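Local coordinates for beta-galactosidase/beta-glucuronidase (Faecalibacterium prausnitzii L2-6, PDB 6MVF), which binds flavin mononucleotide and, as a family 2 glycoside hydrolase of a gut bacterium, probably hydrolyses beta-glucuronides, at residues Leu50-Asn55 with Tyr156-Gly162; Thr76-Pro80 with Cys127-Asp131; His514-Gln519 with Val570-Tyr574. All blocks are in the same frame, centred on the assembly; numbering follows the deposited sequence.

In the fold
Contacts 1 and 2 belong to the N-terminal sugar-binding domain of this family 2 glycoside hydrolase, whereas contact 3 lies in its TIM barrel. Along the chain, contact 2 falls between the two segments of contact 1, and contact 3 follows both. Strands 70-78 and 131-139, neighbours in one antiparallel sheet, tie the first two together: contact 2 joins them at one end, and contact 1 joins the loop before 70-78 to the loop after 131-139. Their centres are about 24 Å apart. Contact 3, pairing helices 507-522 and 566-575, is centred about 36 Å from contact 1 and about 57 Å from contact 2. All three lie away from the FMN site.

Contact 1. Residues Leu50-Asn55 with Tyr156-Gly162; sequences LPHTWN and YGGLYRG
The amide N of G157 donates to N55 OD1 at 2.7 Å, meeting the oxygen 19° from the plane of the side-chain amide. With CG anti to its own carbonyl carbon (chi1 -61°), N55 turns this amide toward Y156-G157, and its ND2 is held by L67 and D58. N55 N also donates to T53 OG1, an ST turn. W54 lays one face of its indole over the next backbone unit: the CA of G157 stands 4.0 Å from the centroid of the six-membered ring in a CH-pi contact, and W54 CZ3 lies 3.6 Å from the CA of G158, while W54 NE1 bonds L67 O. A serine in place of W54 would probably leave G157 and G158 without this flat cover and L67 O without one of its two donors. Further along, H52 N donates to L159 O at 2.8 Å, just after the cis peptide that leads into P51. L50 and L159 close this end through their CD1 methyls, 3.9 Å apart. The two irregular loops thus meet inside the sugar-binding domain, where W54 rests on V138 and L159 on I136 of strand 131-139, and L50 packs against W34 of strand 34-37 and Y73 of strand 70-78.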
loop_
_atom_site.group_PDB
_atom_site.type_symbol
_atom_site.label_atom_id
_atom_site.label_comp_id
_atom_site.label_asym_id
_atom_site.label_seq_id
_atom_site.Cartn_x
_atom_site.Cartn_y
_atom_site.Cartn_z
ATOM N N LEU A 50 -20.571 -11.054 5.631
ATOM C CA LEU A 50 -19.922 -11.509 6.863
ATOM C C LEU A 50 -18.619 -10.746 7.108
ATOM O O LEU A 50 -17.926 -10.375 6.156
ATOM C CB LEU A 50 -19.611 -12.999 6.793
ATOM C CG LEU A 50 -20.757 -13.913 6.391
ATOM C CD1 LEU A 50 -20.309 -15.365 6.538
ATOM C CD2 LEU A 50 -22.015 -13.590 7.208
ATOM N N PRO A 51 -18.230 -10.531 8.384
ATOM C CA PRO A 51 -18.845 -10.912 9.668
ATOM C C PRO A 51 -20.191 -10.297 9.939
ATOM O O PRO A 51 -20.393 -9.129 9.638
ATOM C CB PRO A 51 -17.837 -10.404 10.717
ATOM C CG PRO A 51 -16.929 -9.494 9.987
ATOM C CD PRO A 51 -16.867 -10.010 8.589
ATOM N N HIS A 52 -21.095 -11.067 10.541
ATOM C CA HIS A 52 -22.449 -10.577 10.724
ATOM C C HIS A 52 -23.084 -11.131 11.988
ATOM O O HIS A 52 -22.906 -12.300 12.342
ATOM C CB HIS A 52 -23.330 -10.931 9.521
ATOM C CG HIS A 52 -24.738 -10.465 9.676
ATOM N ND1 HIS A 52 -25.735 -11.271 10.181
ATOM C CD2 HIS A 52 -25.305 -9.253 9.452
ATOM C CE1 HIS A 52 -26.861 -10.583 10.241
ATOM N NE2 HIS A 52 -26.628 -9.356 9.804
ATOM N N THR A 53 -23.838 -10.277 12.655
ATOM C CA THR A 53 -24.776 -10.716 13.670
ATOM C C THR A 53 -26.066 -9.941 13.490
ATOM O O THR A 53 -26.040 -8.752 13.170
ATOM C CB THR A 53 -24.256 -10.501 15.092
ATOM O OG1 THR A 53 -25.312 -10.807 16.016
ATOM C CG2 THR A 53 -23.773 -9.056 15.294
ATOM N N TRP A 54 -27.198 -10.609 13.699
ATOM C CA TRP A 54 -28.465 -9.884 13.680
ATOM C C TRP A 54 -28.717 -9.114 14.981
ATOM O O TRP A 54 -29.685 -8.355 15.050
ATOM C CB TRP A 54 -29.627 -10.848 13.354
ATOM C CG TRP A 54 -29.852 -11.965 14.358
ATOM C CD1 TRP A 54 -30.461 -11.868 15.595
ATOM C CD2 TRP A 54 -29.475 -13.342 14.207
ATOM N NE1 TRP A 54 -30.466 -13.100 16.221
ATOM C CE2 TRP A 54 -29.870 -14.020 15.395
ATOM C CE3 TRP A 54 -28.834 -14.068 13.191
ATOM C CZ2 TRP A 54 -29.655 -15.389 15.583
ATOM C CZ3 TRP A 54 -28.622 -15.426 13.376
ATOM C CH2 TRP A 54 -29.031 -16.075 14.567
ATOM N N ASN A 55 -27.851 -9.253 15.996
ATOM C CA ASN A 55 -28.000 -8.534 17.259
ATOM C C ASN A 55 -27.082 -7.319 17.361
ATOM O O ASN A 55 -26.886 -6.797 18.463
ATOM C CB ASN A 55 -27.755 -9.463 18.459
ATOM C CG ASN A 55 -28.740 -10.628 18.526
ATOM O OD1 ASN A 55 -28.348 -11.797 18.660
ATOM N ND2 ASN A 55 -30.023 -10.311 18.419
ATOM N N TYR A 156 -24.805 -12.449 21.053
ATOM C CA TYR A 156 -25.010 -12.037 19.669
ATOM C C TYR A 156 -25.112 -13.256 18.762
ATOM O O TYR A 156 -24.216 -14.105 18.752
ATOM C CB TYR A 156 -23.855 -11.146 19.222
ATOM C CG TYR A 156 -23.613 -9.915 20.060
ATOM C CD1 TYR A 156 -24.390 -8.763 19.891
ATOM C CD2 TYR A 156 -22.581 -9.886 21.003
ATOM C CE1 TYR A 156 -24.161 -7.626 20.653
ATOM C CE2 TYR A 156 -22.342 -8.749 21.768
ATOM C CZ TYR A 156 -23.128 -7.624 21.580
ATOM O OH TYR A 156 -22.878 -6.505 22.322
ATOM N N GLY A 157 -26.201 -13.354 18.003
ATOM C CA GLY A 157 -26.399 -14.495 17.134
ATOM C C GLY A 157 -25.770 -14.285 15.768
ATOM O O GLY A 157 -25.611 -13.161 15.305
ATOM N N GLY A 158 -25.399 -15.387 15.130
ATOM C CA GLY A 158 -25.013 -15.328 13.738
ATOM C C GLY A 158 -23.591 -15.737 13.421
ATOM O O GLY A 158 -22.896 -16.355 14.235
ATOM N N LEU A 159 -23.165 -15.393 12.204
ATOM C CA LEU A 159 -21.854 -15.761 11.676
ATOM C C LEU A 159 -20.921 -14.558 11.823
ATOM O O LEU A 159 -20.611 -13.852 10.864
ATOM C CB LEU A 159 -21.987 -16.196 10.221
ATOM C CG LEU A 159 -22.736 -17.479 9.920
ATOM C CD1 LEU A 159 -22.840 -17.645 8.417
ATOM C CD2 LEU A 159 -21.995 -18.651 10.560
ATOM N N TYR A 160 -20.472 -14.314 13.049
ATOM C CA TYR A 160 -19.878 -13.020 13.363
ATOM C C TYR A 160 -18.363 -12.979 13.113
ATOM O O TYR A 160 -17.720 -11.975 13.443
ATOM C CB TYR A 160 -20.223 -12.626 14.805
ATOM C CG TYR A 160 -19.641 -13.549 15.828
ATOM C CD1 TYR A 160 -20.315 -14.692 16.234
ATOM C CD2 TYR A 160 -18.388 -13.285 16.382
ATOM C CE1 TYR A 160 -19.750 -15.548 17.185
ATOM C CE2 TYR A 160 -17.819 -14.119 17.319
ATOM C CZ TYR A 160 -18.493 -15.247 17.727
ATOM O OH TYR A 160 -17.893 -16.070 18.669
ATOM N N ARG A 161 -17.794 -14.040 12.518
ATOM C CA ARG A 161 -16.379 -14.097 12.169
ATOM C C ARG A 161 -16.110 -14.439 10.710
ATOM O O ARG A 161 -14.948 -14.370 10.287
ATOM C CB ARG A 161 -15.636 -15.125 13.039
ATOM C CG ARG A 161 -15.507 -14.734 14.504
ATOM C CD ARG A 161 -14.599 -15.688 15.284
ATOM N NE ARG A 161 -14.620 -15.303 16.683
ATOM C CZ ARG A 161 -14.454 -16.126 17.714
ATOM N NH1 ARG A 161 -14.232 -17.421 17.521
ATOM N NH2 ARG A 161 -14.528 -15.637 18.950
ATOM N N GLY A 162 -17.133 -14.817 9.938
ATOM C CA GLY A 162 -16.973 -15.175 8.544
ATOM C C GLY A 162 -16.813 -16.670 8.360
ATOM O O GLY A 162 -16.787 -17.450 9.315
#

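Contact 2. Residues Thr76-Pro80 with Cys127-Asp131; sequences TFKKP and CRDGD
K78 and D131 lie side by side and point the same way, and the lysine bends at its second, third and fourth torsions to bring NZ to the carboxylate. K78 NZ forms a salt bridge with D131 OD1 at 2.8 Å, arriving on the syn lone pair. T76 also meets D131, crossing it obliquely, with its methyl CG2 3.6 Å from D131 CG. The methyl gets there because it stands anti to the backbone N, while T76 OG1 turns to E133. K78 and D131 are an antiparallel non-hydrogen-bonded pair where strands 70-78 and 131-139 run together in the sheet of the sugar-binding domain. F77 leaves the strand on the face away from this pair, and its ring packs on L165 of strand 163-168, in the domain's other sheet. C127 SG meets that ring at its edge, 5.5 Å from the centroid and 82° off the normal. Beyond the strand end, K79 sends its aliphatic chain past the carbonyl of R128 toward C127, with K79 NZ 3.8 Å from C127 CB. D129 runs alongside in the same direction, but its OD1 remains 4.9 Å from K79 NZ, so any attraction is at a distance. R128 turns back along its own loop, where its NE donates to D131 O in both the carbonyl and the guanidinium plane, at 3.0 Å. A water accepts from G130 N and donates to K79 O, supplementing a weak backbone bond from K79 N to G130 O.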
loop_
_atom_site.group_PDB
_atom_site.type_symbol
_atom_site.label_atom_id
_atom_site.label_comp_id
_atom_site.label_asym_id
_atom_site.label_seq_id
_atom_site.Cartn_x
_atom_site.Cartn_y
_atom_site.Cartn_z
ATOM N N THR A 76 -24.312 -18.758 -2.778
ATOM C CA THR A 76 -23.855 -19.653 -3.834
ATOM C C THR A 76 -22.330 -19.639 -3.916
ATOM O O THR A 76 -21.690 -18.647 -3.563
ATOM C CB THR A 76 -24.500 -19.246 -5.158
ATOM O OG1 THR A 76 -25.894 -19.546 -5.071
ATOM C CG2 THR A 76 -23.898 -19.992 -6.355
ATOM N N PHE A 77 -21.740 -20.766 -4.321
ATOM C CA PHE A 77 -20.292 -20.832 -4.490
ATOM C C PHE A 77 -19.946 -21.794 -5.620
ATOM O O PHE A 77 -20.714 -22.709 -5.937
ATOM C CB PHE A 77 -19.564 -21.225 -3.184
ATOM C CG PHE A 77 -19.800 -22.648 -2.721
ATOM C CD1 PHE A 77 -20.887 -22.975 -1.926
ATOM C CD2 PHE A 77 -18.897 -23.653 -3.033
ATOM C CE1 PHE A 77 -21.077 -24.284 -1.475
ATOM C CE2 PHE A 77 -19.096 -24.967 -2.579
ATOM C CZ PHE A 77 -20.177 -25.271 -1.800
ATOM N N LYS A 78 -18.797 -21.554 -6.247
ATOM C CA LYS A 78 -18.296 -22.444 -7.281
ATOM C C LYS A 78 -17.418 -23.499 -6.636
ATOM O O LYS A 78 -16.690 -23.213 -5.684
ATOM C CB LYS A 78 -17.504 -21.683 -8.348
ATOM C CG LYS A 78 -18.316 -20.622 -9.058
ATOM C CD LYS A 78 -18.224 -20.761 -10.578
ATOM C CE LYS A 78 -19.560 -20.452 -11.267
ATOM N NZ LYS A 78 -20.150 -19.159 -10.798
ATOM N N LYS A 79 -17.517 -24.716 -7.136
ATOM C CA LYS A 79 -16.727 -25.810 -6.599
ATOM C C LYS A 79 -15.264 -25.558 -6.941
ATOM O O LYS A 79 -14.941 -25.376 -8.120
ATOM C CB LYS A 79 -17.224 -27.137 -7.178
ATOM C CG LYS A 79 -16.462 -28.385 -6.745
ATOM C CD LYS A 79 -16.551 -29.440 -7.845
ATOM C CE LYS A 79 -15.645 -30.642 -7.597
ATOM N NZ LYS A 79 -16.129 -31.516 -6.485
ATOM N N PRO A 80 -14.363 -25.486 -5.963
ATOM C CA PRO A 80 -12.940 -25.345 -6.295
ATOM C C PRO A 80 -12.396 -26.599 -6.958
ATOM O O PRO A 80 -12.858 -27.717 -6.711
ATOM C CB PRO A 80 -12.270 -25.092 -4.941
ATOM C CG PRO A 80 -13.264 -25.520 -3.909
ATOM C CD PRO A 80 -14.622 -25.349 -4.518
ATOM N N CYS A 127 -20.671 -31.759 -3.442
ATOM C CA CYS A 127 -20.345 -30.714 -4.399
ATOM C C CYS A 127 -20.550 -31.198 -5.827
ATOM O O CYS A 127 -20.197 -32.331 -6.175
ATOM C CB CYS A 127 -18.892 -30.257 -4.235
ATOM S SG CYS A 127 -18.572 -29.224 -2.790
ATOM N N ARG A 128 -21.115 -30.324 -6.648
ATOM C CA ARG A 128 -21.173 -30.498 -8.088
ATOM C C ARG A 128 -20.364 -29.385 -8.746
ATOM O O ARG A 128 -20.076 -28.352 -8.136
ATOM C CB ARG A 128 -22.620 -30.472 -8.583
ATOM C CG ARG A 128 -23.261 -29.124 -8.463
ATOM C CD ARG A 128 -24.668 -29.217 -7.922
ATOM N NE ARG A 128 -25.235 -27.880 -7.817
ATOM C CZ ARG A 128 -26.492 -27.609 -7.486
ATOM N NH1 ARG A 128 -27.339 -28.590 -7.198
ATOM N NH2 ARG A 128 -26.893 -26.342 -7.444
ATOM N N ASP A 129 -19.982 -29.608 -9.993
ATOM C CA ASP A 129 -19.305 -28.562 -10.738
ATOM C C ASP A 129 -20.219 -27.351 -10.918
ATOM O O ASP A 129 -21.448 -27.447 -10.875
ATOM C CB ASP A 129 -18.848 -29.088 -12.097
ATOM C CG ASP A 129 -18.123 -30.411 -11.981
ATOM O OD1 ASP A 129 -18.239 -31.038 -10.899
ATOM O OD2 ASP A 129 -17.439 -30.810 -12.955
ATOM N N GLY A 130 -19.593 -26.193 -11.113
ATOM C CA GLY A 130 -20.342 -24.960 -11.227
ATOM C C GLY A 130 -20.926 -24.544 -9.892
ATOM O O GLY A 130 -20.391 -24.838 -8.820
ATOM N N ASP A 131 -22.061 -23.858 -9.966
ATOM C CA ASP A 131 -22.664 -23.290 -8.772
ATOM C C ASP A 131 -23.120 -24.386 -7.817
ATOM O O ASP A 131 -23.588 -25.446 -8.238
ATOM C CB ASP A 131 -23.838 -22.395 -9.156
ATOM C CG ASP A 131 -23.395 -21.080 -9.780
ATOM O OD1 ASP A 131 -22.176 -20.805 -9.786
ATOM O OD2 ASP A 131 -24.265 -20.317 -10.263
HETATM O O HOH W 1 -16.658 -26.132 -10.432
#

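Contact 3. Residues His514-Gln519 with Val570-Tyr574; sequences HEYMAQ and VYQAY
V570 sets its CG1 methyl 4.0 Å from A518 CB and near the carbonyl of H514, and its CG2 methyl against E515 CG, whose chain crosses the valine at about a right angle. The E515 carboxylate carries on past the pair to K599 and Y601. Next in the segment, Y571 reaches over to H514, and its OH shares a hydrogen bond with H514 ND1 at 2.7 Å. The oxygen lies near the plane of the imidazole at its edge; the two rings are oblique, with their planes at 69°. The same hydroxyl also bonds Y487 OH at the end of strand 482-487, while Y571 CE1 touches A518 CB at 3.6 Å. This is helix packing on the outside of the TIM barrel: strand 482-487, helix 507-522 and strand 529-532 form a beta-alpha-beta unit, and helix 566-575 follows. The two helix segments run nearly parallel, crossing at -25° with axes 10.0 Å apart, and both H514 and Y571 rest on V532 of strand 529-532. One turn on, Y574 brings a ring face onto A518, whose CB sits above its centre, 3.7 Å from the centroid. Y574 OH donates to Q519 OE1 at 2.7 Å, in the amide plane and on a lone pair. Q519, with CG anti to its backbone N (chi1 -176°), bends at the next torsion to meet it. A water donates to both Y574 OH and E515 O.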
loop_
_atom_site.group_PDB
_atom_site.type_symbol
_atom_site.label_atom_id
_atom_site.label_comp_id
_atom_site.label_asym_id
_atom_site.label_seq_id
_atom_site.Cartn_x
_atom_site.Cartn_y
_atom_site.Cartn_z
ATOM N N HIS A 514 -10.342 3.035 41.368
ATOM C CA HIS A 514 -9.157 2.481 40.720
ATOM C C HIS A 514 -7.864 3.117 41.211
ATOM O O HIS A 514 -6.812 2.471 41.157
ATOM C CB HIS A 514 -9.281 2.608 39.210
ATOM C CG HIS A 514 -10.227 1.622 38.610
ATOM N ND1 HIS A 514 -10.034 0.259 38.698
ATOM C CD2 HIS A 514 -11.384 1.795 37.930
ATOM C CE1 HIS A 514 -11.019 -0.364 38.077
ATOM N NE2 HIS A 514 -11.854 0.545 37.603
ATOM N N GLU A 515 -7.910 4.358 41.701
ATOM C CA GLU A 515 -6.764 4.897 42.434
ATOM C C GLU A 515 -6.356 3.960 43.566
ATOM O O GLU A 515 -5.169 3.650 43.739
ATOM C CB GLU A 515 -7.082 6.293 42.977
ATOM C CG GLU A 515 -6.994 7.399 41.924
ATOM C CD GLU A 515 -7.579 8.739 42.392
ATOM O OE1 GLU A 515 -7.662 9.002 43.617
ATOM O OE2 GLU A 515 -7.961 9.537 41.516
ATOM N N TYR A 516 -7.336 3.476 44.340
ATOM C CA TYR A 516 -7.016 2.584 45.450
ATOM C C TYR A 516 -6.509 1.235 44.943
ATOM O O TYR A 516 -5.508 0.717 45.446
ATOM C CB TYR A 516 -8.236 2.413 46.365
ATOM C CG TYR A 516 -8.050 1.423 47.508
ATOM C CD1 TYR A 516 -8.121 0.048 47.282
ATOM C CD2 TYR A 516 -7.820 1.861 48.814
ATOM C CE1 TYR A 516 -7.955 -0.868 48.311
ATOM C CE2 TYR A 516 -7.670 0.952 49.865
ATOM C CZ TYR A 516 -7.732 -0.417 49.596
ATOM O OH TYR A 516 -7.574 -1.347 50.597
ATOM N N MET A 517 -7.183 0.650 43.950
ATOM C CA MET A 517 -6.839 -0.706 43.520
ATOM C C MET A 517 -5.478 -0.754 42.840
ATOM O O MET A 517 -4.718 -1.711 43.035
ATOM C CB MET A 517 -7.912 -1.255 42.584
ATOM C CG MET A 517 -9.277 -1.343 43.226
ATOM S SD MET A 517 -9.285 -2.442 44.668
ATOM C CE MET A 517 -9.206 -4.054 43.878
ATOM N N ALA A 518 -5.169 0.243 42.011
ATOM C CA ALA A 518 -3.862 0.308 41.374
ATOM C C ALA A 518 -2.758 0.213 42.409
ATOM O O ALA A 518 -1.787 -0.532 42.236
ATOM C CB ALA A 518 -3.724 1.610 40.574
ATOM N N GLN A 519 -2.901 0.969 43.501
ATOM C CA GLN A 519 -1.910 0.964 44.564
ATOM C C GLN A 519 -1.993 -0.315 45.402
ATOM O O GLN A 519 -0.963 -0.821 45.856
ATOM C CB GLN A 519 -2.098 2.217 45.429
ATOM C CG GLN A 519 -1.056 2.363 46.517
ATOM C CD GLN A 519 0.318 2.524 45.930
ATOM O OE1 GLN A 519 0.513 3.350 45.031
ATOM N NE2 GLN A 519 1.279 1.709 46.397
ATOM N N VAL A 570 -5.230 6.690 35.388
ATOM C CA VAL A 570 -4.704 6.117 36.623
ATOM C C VAL A 570 -3.777 4.946 36.302
ATOM O O VAL A 570 -2.610 4.917 36.706
ATOM C CB VAL A 570 -5.849 5.670 37.549
ATOM C CG1 VAL A 570 -5.289 4.805 38.705
ATOM C CG2 VAL A 570 -6.650 6.873 38.070
ATOM N N TYR A 571 -4.293 3.958 35.568
ATOM C CA TYR A 571 -3.490 2.786 35.248
ATOM C C TYR A 571 -2.319 3.138 34.352
ATOM O O TYR A 571 -1.223 2.595 34.528
ATOM C CB TYR A 571 -4.365 1.711 34.614
ATOM C CG TYR A 571 -5.189 1.102 35.689
ATOM C CD1 TYR A 571 -4.583 0.453 36.744
ATOM C CD2 TYR A 571 -6.552 1.259 35.715
ATOM C CE1 TYR A 571 -5.312 -0.073 37.761
ATOM C CE2 TYR A 571 -7.303 0.727 36.732
ATOM C CZ TYR A 571 -6.680 0.056 37.751
ATOM O OH TYR A 571 -7.425 -0.480 38.772
ATOM N N GLN A 572 -2.515 4.062 33.410
ATOM C CA GLN A 572 -1.410 4.451 32.548
ATOM C C GLN A 572 -0.261 5.015 33.365
ATOM O O GLN A 572 0.898 4.637 33.162
ATOM C CB GLN A 572 -1.858 5.458 31.497
ATOM C CG GLN A 572 -0.842 5.561 30.382
ATOM C CD GLN A 572 -1.285 6.460 29.251
ATOM O OE1 GLN A 572 -1.686 7.610 29.470
ATOM N NE2 GLN A 572 -1.210 5.939 28.015
ATOM N N ALA A 573 -0.564 5.902 34.316
ATOM C CA ALA A 573 0.487 6.408 35.199
ATOM C C ALA A 573 1.105 5.295 36.062
ATOM O O ALA A 573 2.305 5.333 36.354
ATOM C CB ALA A 573 -0.058 7.550 36.077
ATOM N N TYR A 574 0.325 4.284 36.462
ATOM C CA TYR A 574 0.874 3.244 37.326
ATOM C C TYR A 574 1.637 2.173 36.557
ATOM O O TYR A 574 2.486 1.503 37.148
ATOM C CB TYR A 574 -0.235 2.577 38.138
ATOM C CG TYR A 574 -0.464 3.177 39.517
ATOM C CD1 TYR A 574 -1.329 4.267 39.704
ATOM C CD2 TYR A 574 0.170 2.645 40.634
ATOM C CE1 TYR A 574 -1.539 4.812 40.970
ATOM C CE2 TYR A 574 -0.024 3.184 41.891
ATOM C CZ TYR A 574 -0.881 4.259 42.055
ATOM O OH TYR A 574 -1.056 4.776 43.318
HETATM O O HOH W 2 -3.578 5.661 44.245
#